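Local structure of lactaldehyde dehydrogenase (Methanocaldococcus jannaschii, 3PQA) at residues G279-D284 with P372-I377; L340-K345 with P353-V358. The protein oxidises lactaldehyde to lactate, preferring NAD over NADP as cofactor, in the biosynthesis of coenzyme F420, and works as a homotetramer. All blocks are in the same frame, centred on the assembly; numbering follows the deposited sequence.

How the interactions relate
Both contacts belong to one mixed sheet, where strand 350-357 of interaction 2 runs parallel to and beside strand 373-379 of interaction 1. Backbone bonds probably tie them directly, from Ile374 N to Thr354 O and from Ile376 N to Leu356 O (2.8 Å each), while Ile376 CD1 packs on Ile355 CG2. Interaction 1, between parallel strands distant in sequence, is a buried contact with regular ladder bonds and apolar side-chain packing. Interaction 2, between antiparallel strands close in sequence, is only partly buried; there the register shifts by one residue at a beta bulge, glycines follow the first strand, and a threonine hydroxyl joins the backbone bonds.

Interaction 1: residues G279-D284 with P372-I377; sequences GMILVD and PVIPII
Two neighbouring parallel strands of the mixed sheet in the catalytic domain pair here, Ile281 opposite Ile376 and Leu282 opposite Ile377. The backbone of Ile281 is held on both sides of its CA: its N donates to Pro375 O (2.9 Å) and its O accepts from Ile377 N (2.8 Å). A third bond, from Val283 N to Ile377 O (3.0 Å), continues the ladder. Pro375 has no N-H to give, and its ring edge meets strand 279-284 instead, CG lying 3.1 Å from Gly279 O.

Side chains pack separately on the two faces. On one, the end of Ile281 crosses the CG2 branch of Ile374, with Ile281 CD1 3.7 Å from Ile374 CG2. Val283 CG1 meets Ile376 CG2 at 3.7 Å; helices 288-300 (Phe291, Phe295) and 256-268 (Leu263, Phe268) cover this layer. On the other, Leu282 and Ile377 run next to each other in the same direction. The bend at chi2 of Ile377 (85°) turns CD1 toward the first strand, 3.8 Å from Leu282 CD2.

Strand 246-250 flanks 279-284 on its other edge. With Cys275, the probable active-site residue, shortly before Gly279, the pairing is characteristic of the Rossmann-like alpha/beta catalytic domain of this family.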
loop_
_atom_site.group_PDB
_atom_site.type_symbol
_atom_site.label_atom_id
_atom_site.label_comp_id
_atom_site.label_asym_id
_atom_site.label_seq_id
_atom_site.Cartn_x
_atom_site.Cartn_y
_atom_site.Cartn_z
ATOM N N GLY B 279 -23.720 25.031 -3.833
ATOM C CA GLY B 279 -24.379 25.454 -5.082
ATOM C C GLY B 279 -25.891 25.382 -5.003
ATOM O O GLY B 279 -26.597 26.151 -5.676
ATOM N N MET B 280 -26.400 24.432 -4.225
ATOM C CA MET B 280 -27.848 24.344 -3.975
ATOM C C MET B 280 -28.067 23.584 -2.684
ATOM O O MET B 280 -27.230 22.759 -2.296
ATOM C CB MET B 280 -28.596 23.682 -5.168
ATOM C CG MET B 280 -28.315 22.187 -5.447
ATOM S SD MET B 280 -29.197 21.480 -6.898
ATOM C CE MET B 280 -27.829 21.194 -8.051
ATOM N N ILE B 281 -29.163 23.887 -1.997
ATOM C CA ILE B 281 -29.530 23.125 -0.797
ATOM C C ILE B 281 -30.857 22.458 -1.125
ATOM O O ILE B 281 -31.806 23.154 -1.530
ATOM C CB ILE B 281 -29.674 24.024 0.474
ATOM C CG1 ILE B 281 -28.349 24.731 0.784
ATOM C CG2 ILE B 281 -30.170 23.207 1.695
ATOM C CD1 ILE B 281 -28.418 25.724 1.943
ATOM N N LEU B 282 -30.892 21.129 -0.999
ATOM C CA LEU B 282 -32.127 20.356 -1.069
ATOM C C LEU B 282 -32.549 20.034 0.358
ATOM O O LEU B 282 -31.759 19.506 1.138
ATOM C CB LEU B 282 -31.930 19.082 -1.904
ATOM C CG LEU B 282 -31.193 19.246 -3.236
ATOM C CD1 LEU B 282 -31.071 17.901 -3.952
ATOM C CD2 LEU B 282 -31.918 20.255 -4.111
ATOM N N VAL B 283 -33.787 20.371 0.705
ATOM C CA VAL B 283 -34.259 20.182 2.070
ATOM C C VAL B 283 -35.609 19.476 2.068
ATOM O O VAL B 283 -36.471 19.770 1.244
ATOM C CB VAL B 283 -34.289 21.529 2.874
ATOM C CG1 VAL B 283 -35.210 22.571 2.213
ATOM C CG2 VAL B 283 -34.657 21.289 4.342
ATOM N N ASP B 284 -35.770 18.516 2.972
ATOM C CA ASP B 284 -37.040 17.800 3.077
ATOM C C ASP B 284 -38.193 18.768 3.321
ATOM O O ASP B 284 -38.079 19.655 4.168
ATOM C CB ASP B 284 -37.000 16.769 4.197
ATOM C CG ASP B 284 -38.146 15.782 4.097
ATOM O OD1 ASP B 284 -37.951 14.730 3.465
ATOM O OD2 ASP B 284 -39.249 16.076 4.611
ATOM N N PRO B 372 -22.154 34.538 -3.534
ATOM C CA PRO B 372 -22.864 34.164 -2.309
ATOM C C PRO B 372 -24.376 34.104 -2.538
ATOM O O PRO B 372 -25.140 34.786 -1.858
ATOM C CB PRO B 372 -22.494 35.290 -1.344
ATOM C CG PRO B 372 -22.354 36.503 -2.259
ATOM C CD PRO B 372 -21.749 35.963 -3.532
ATOM N N VAL B 373 -24.775 33.292 -3.514
ATOM C CA VAL B 373 -26.165 33.147 -3.957
ATOM C C VAL B 373 -26.584 31.683 -3.793
ATOM O O VAL B 373 -26.052 30.800 -4.481
ATOM C CB VAL B 373 -26.339 33.557 -5.446
ATOM C CG1 VAL B 373 -27.758 33.277 -5.928
ATOM C CG2 VAL B 373 -25.962 35.023 -5.657
ATOM N N ILE B 374 -27.543 31.445 -2.894
ATOM C CA ILE B 374 -27.936 30.093 -2.509
ATOM C C ILE B 374 -29.403 29.790 -2.835
ATOM O O ILE B 374 -30.310 30.339 -2.188
ATOM C CB ILE B 374 -27.715 29.846 -0.997
ATOM C CG1 ILE B 374 -26.327 30.337 -0.539
ATOM C CG2 ILE B 374 -27.996 28.364 -0.635
ATOM C CD1 ILE B 374 -25.121 29.688 -1.284
ATOM N N PRO B 375 -29.635 28.915 -3.830
ATOM C CA PRO B 375 -30.979 28.395 -4.081
ATOM C C PRO B 375 -31.286 27.250 -3.128
ATOM O O PRO B 375 -30.430 26.380 -2.885
ATOM C CB PRO B 375 -30.897 27.876 -5.509
ATOM C CG PRO B 375 -29.440 27.448 -5.644
ATOM C CD PRO B 375 -28.640 28.383 -4.785
ATOM N N ILE B 376 -32.498 27.275 -2.581
ATOM C CA ILE B 376 -32.982 26.232 -1.689
ATOM C C ILE B 376 -34.206 25.623 -2.356
ATOM O O ILE B 376 -35.100 26.359 -2.789
ATOM C CB ILE B 376 -33.378 26.800 -0.306
ATOM C CG1 ILE B 376 -32.145 27.404 0.395
ATOM C CG2 ILE B 376 -34.032 25.699 0.558
ATOM C CD1 ILE B 376 -32.447 28.203 1.647
ATOM N N ILE B 377 -34.237 24.294 -2.451
ATOM C CA ILE B 377 -35.329 23.585 -3.094
ATOM C C ILE B 377 -35.937 22.636 -2.086
ATOM O O ILE B 377 -35.240 21.766 -1.552
ATOM C CB ILE B 377 -34.851 22.761 -4.316
ATOM C CG1 ILE B 377 -34.149 23.649 -5.350
ATOM C CG2 ILE B 377 -36.015 21.952 -4.922
ATOM C CD1 ILE B 377 -32.649 23.873 -5.065
#

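Interaction 2: residues L340-K345 with P353-V358; sequences LLLGGK and PTILEV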
loop_
_atom_site.group_PDB
_atom_site.type_symbol
_atom_site.label_atom_id
_atom_site.label_comp_id
_atom_site.label_asym_id
_atom_site.label_seq_id
_atom_site.Cartn_x
_atom_site.Cartn_y
_atom_site.Cartn_z
ATOM N N LEU B 340 -37.194 35.490 -3.620
ATOM C CA LEU B 340 -36.065 36.112 -2.931
ATOM C C LEU B 340 -36.341 36.188 -1.436
ATOM O O LEU B 340 -37.341 36.769 -1.010
ATOM C CB LEU B 340 -35.745 37.500 -3.514
ATOM C CG LEU B 340 -34.512 38.228 -2.962
ATOM C CD1 LEU B 340 -33.208 37.498 -3.320
ATOM C CD2 LEU B 340 -34.448 39.680 -3.448
ATOM N N LEU B 341 -35.452 35.588 -0.648
ATOM C CA LEU B 341 -35.597 35.538 0.801
ATOM C C LEU B 341 -34.643 36.466 1.544
ATOM O O LEU B 341 -34.936 36.897 2.658
ATOM C CB LEU B 341 -35.412 34.105 1.303
ATOM C CG LEU B 341 -36.317 33.044 0.672
ATOM C CD1 LEU B 341 -36.010 31.694 1.279
ATOM C CD2 LEU B 341 -37.800 33.390 0.833
ATOM N N LEU B 342 -33.495 36.752 0.932
ATOM C CA LEU B 342 -32.486 37.626 1.521
ATOM C C LEU B 342 -31.569 38.162 0.434
ATOM O O LEU B 342 -31.265 37.454 -0.524
ATOM C CB LEU B 342 -31.639 36.868 2.557
ATOM C CG LEU B 342 -30.551 37.677 3.273
ATOM C CD1 LEU B 342 -31.179 38.668 4.261
ATOM C CD2 LEU B 342 -29.543 36.786 3.970
ATOM N N GLY B 343 -31.132 39.409 0.596
ATOM C CA GLY B 343 -30.058 39.967 -0.221
ATOM C C GLY B 343 -30.506 40.363 -1.605
ATOM O O GLY B 343 -31.480 41.104 -1.763
ATOM N N GLY B 344 -29.798 39.859 -2.611
ATOM C CA GLY B 344 -30.063 40.194 -4.005
ATOM C C GLY B 344 -29.636 41.614 -4.323
ATOM O O GLY B 344 -30.197 42.247 -5.219
ATOM N N LYS B 345 -28.641 42.103 -3.579
ATOM C CA LYS B 345 -28.147 43.478 -3.675
ATOM C C LYS B 345 -26.628 43.500 -3.876
ATOM O O LYS B 345 -25.913 42.596 -3.416
ATOM C CB LYS B 345 -28.555 44.296 -2.437
ATOM C CG LYS B 345 -28.646 43.483 -1.151
ATOM C CD LYS B 345 -29.470 44.180 -0.079
ATOM C CE LYS B 345 -28.609 44.563 1.115
ATOM N NZ LYS B 345 -29.268 45.569 1.983
ATOM N N PRO B 353 -24.919 38.441 0.803
ATOM C CA PRO B 353 -25.508 37.111 0.963
ATOM C C PRO B 353 -26.947 37.082 0.432
ATOM O O PRO B 353 -27.793 37.889 0.849
ATOM C CB PRO B 353 -25.436 36.892 2.473
ATOM C CG PRO B 353 -24.138 37.555 2.840
ATOM C CD PRO B 353 -24.096 38.807 1.971
ATOM N N THR B 354 -27.185 36.180 -0.515
ATOM C CA THR B 354 -28.439 36.115 -1.269
ATOM C C THR B 354 -29.001 34.690 -1.198
ATOM O O THR B 354 -28.286 33.712 -1.421
ATOM C CB THR B 354 -28.215 36.579 -2.728
ATOM O OG1 THR B 354 -27.855 37.967 -2.724
ATOM C CG2 THR B 354 -29.460 36.387 -3.585
ATOM N N ILE B 355 -30.279 34.584 -0.852
ATOM C CA ILE B 355 -30.917 33.297 -0.661
ATOM C C ILE B 355 -32.267 33.339 -1.364
ATOM O O ILE B 355 -33.012 34.305 -1.213
ATOM C CB ILE B 355 -31.119 33.003 0.838
ATOM C CG1 ILE B 355 -29.779 33.072 1.585
ATOM C CG2 ILE B 355 -31.817 31.647 1.054
ATOM C CD1 ILE B 355 -29.912 32.971 3.086
ATOM N N LEU B 356 -32.556 32.306 -2.149
ATOM C CA LEU B 356 -33.839 32.193 -2.822
ATOM C C LEU B 356 -34.405 30.803 -2.621
ATOM O O LEU B 356 -33.654 29.825 -2.554
ATOM C CB LEU B 356 -33.690 32.432 -4.327
ATOM C CG LEU B 356 -33.224 33.793 -4.846
ATOM C CD1 LEU B 356 -31.706 33.847 -4.910
ATOM C CD2 LEU B 356 -33.806 34.038 -6.221
ATOM N N GLU B 357 -35.728 30.704 -2.525
ATOM C CA GLU B 357 -36.362 29.406 -2.644
ATOM C C GLU B 357 -36.757 29.234 -4.100
ATOM O O GLU B 357 -37.370 30.129 -4.686
ATOM C CB GLU B 357 -37.581 29.235 -1.731
ATOM C CG GLU B 357 -38.286 27.912 -2.031
ATOM C CD GLU B 357 -39.292 27.461 -0.985
ATOM O OE1 GLU B 357 -39.483 28.153 0.032
ATOM O OE2 GLU B 357 -39.871 26.374 -1.193
ATOM N N VAL B 358 -36.370 28.105 -4.687
ATOM C CA VAL B 358 -36.622 27.847 -6.107
ATOM C C VAL B 358 -37.105 26.413 -6.334
ATOM O O VAL B 358 -37.088 25.593 -5.405
ATOM C CB VAL B 358 -35.354 28.125 -6.973
ATOM C CG1 VAL B 358 -34.781 29.518 -6.693
ATOM C CG2 VAL B 358 -34.279 27.060 -6.729
#
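Two consecutive residues, Leu341 and Leu342, sit opposite the single residue Ile355, a classic beta bulge between antiparallel strands. The backbone bonds show the irregularity: Ile355 O accepts from Leu341 N (2.8 Å) and, less straight and longer, from Leu342 N (3.3 Å, 145° at the hydrogen). The first donor is tilted from the carbonyl plane, whereas the second lies in it, on a lone pair. Ile355 N returns a bond to Leu342 O (3.1 Å).

One bond uses a side chain. Gly344 N donates to Thr354 OG1 at 2.7 Å, and the same hydroxyl is also hydrogen-bonded to Tyr352 O. This grip fixes the turn of the threonine and holds the chain close just after the first strand ends. At Gly343 the backbone itself meets the partner, in a CA-H...O contact from Gly343 CA to Pro353 O (3.3 Å).

The apolar contacts divide between the faces. Leu340 lies across Thr354, its CD1 3.9 Å from Thr354 CG2, and the same methyl reaches Leu356 CG. On the other face Leu342 stretches its CG anti to the backbone N (chi1 -179°), which lets CD2 cross to Ile355 CD1 at 3.9 Å. Leu341 CD1 lies over the backbone of Glu357, whose carboxylate forms a salt bridge with Arg378 of strand 373-379.

Helix 288-300 packs on the face of Leu342 and Ile355, with Ala299 against Leu342, Phe295 against Ile355 and Ile292 against Leu341. Strand 350-357 is thus flanked by 373-379, parallel, and by 339-342, antiparallel, which pairs with no further strand of the chain's sheet.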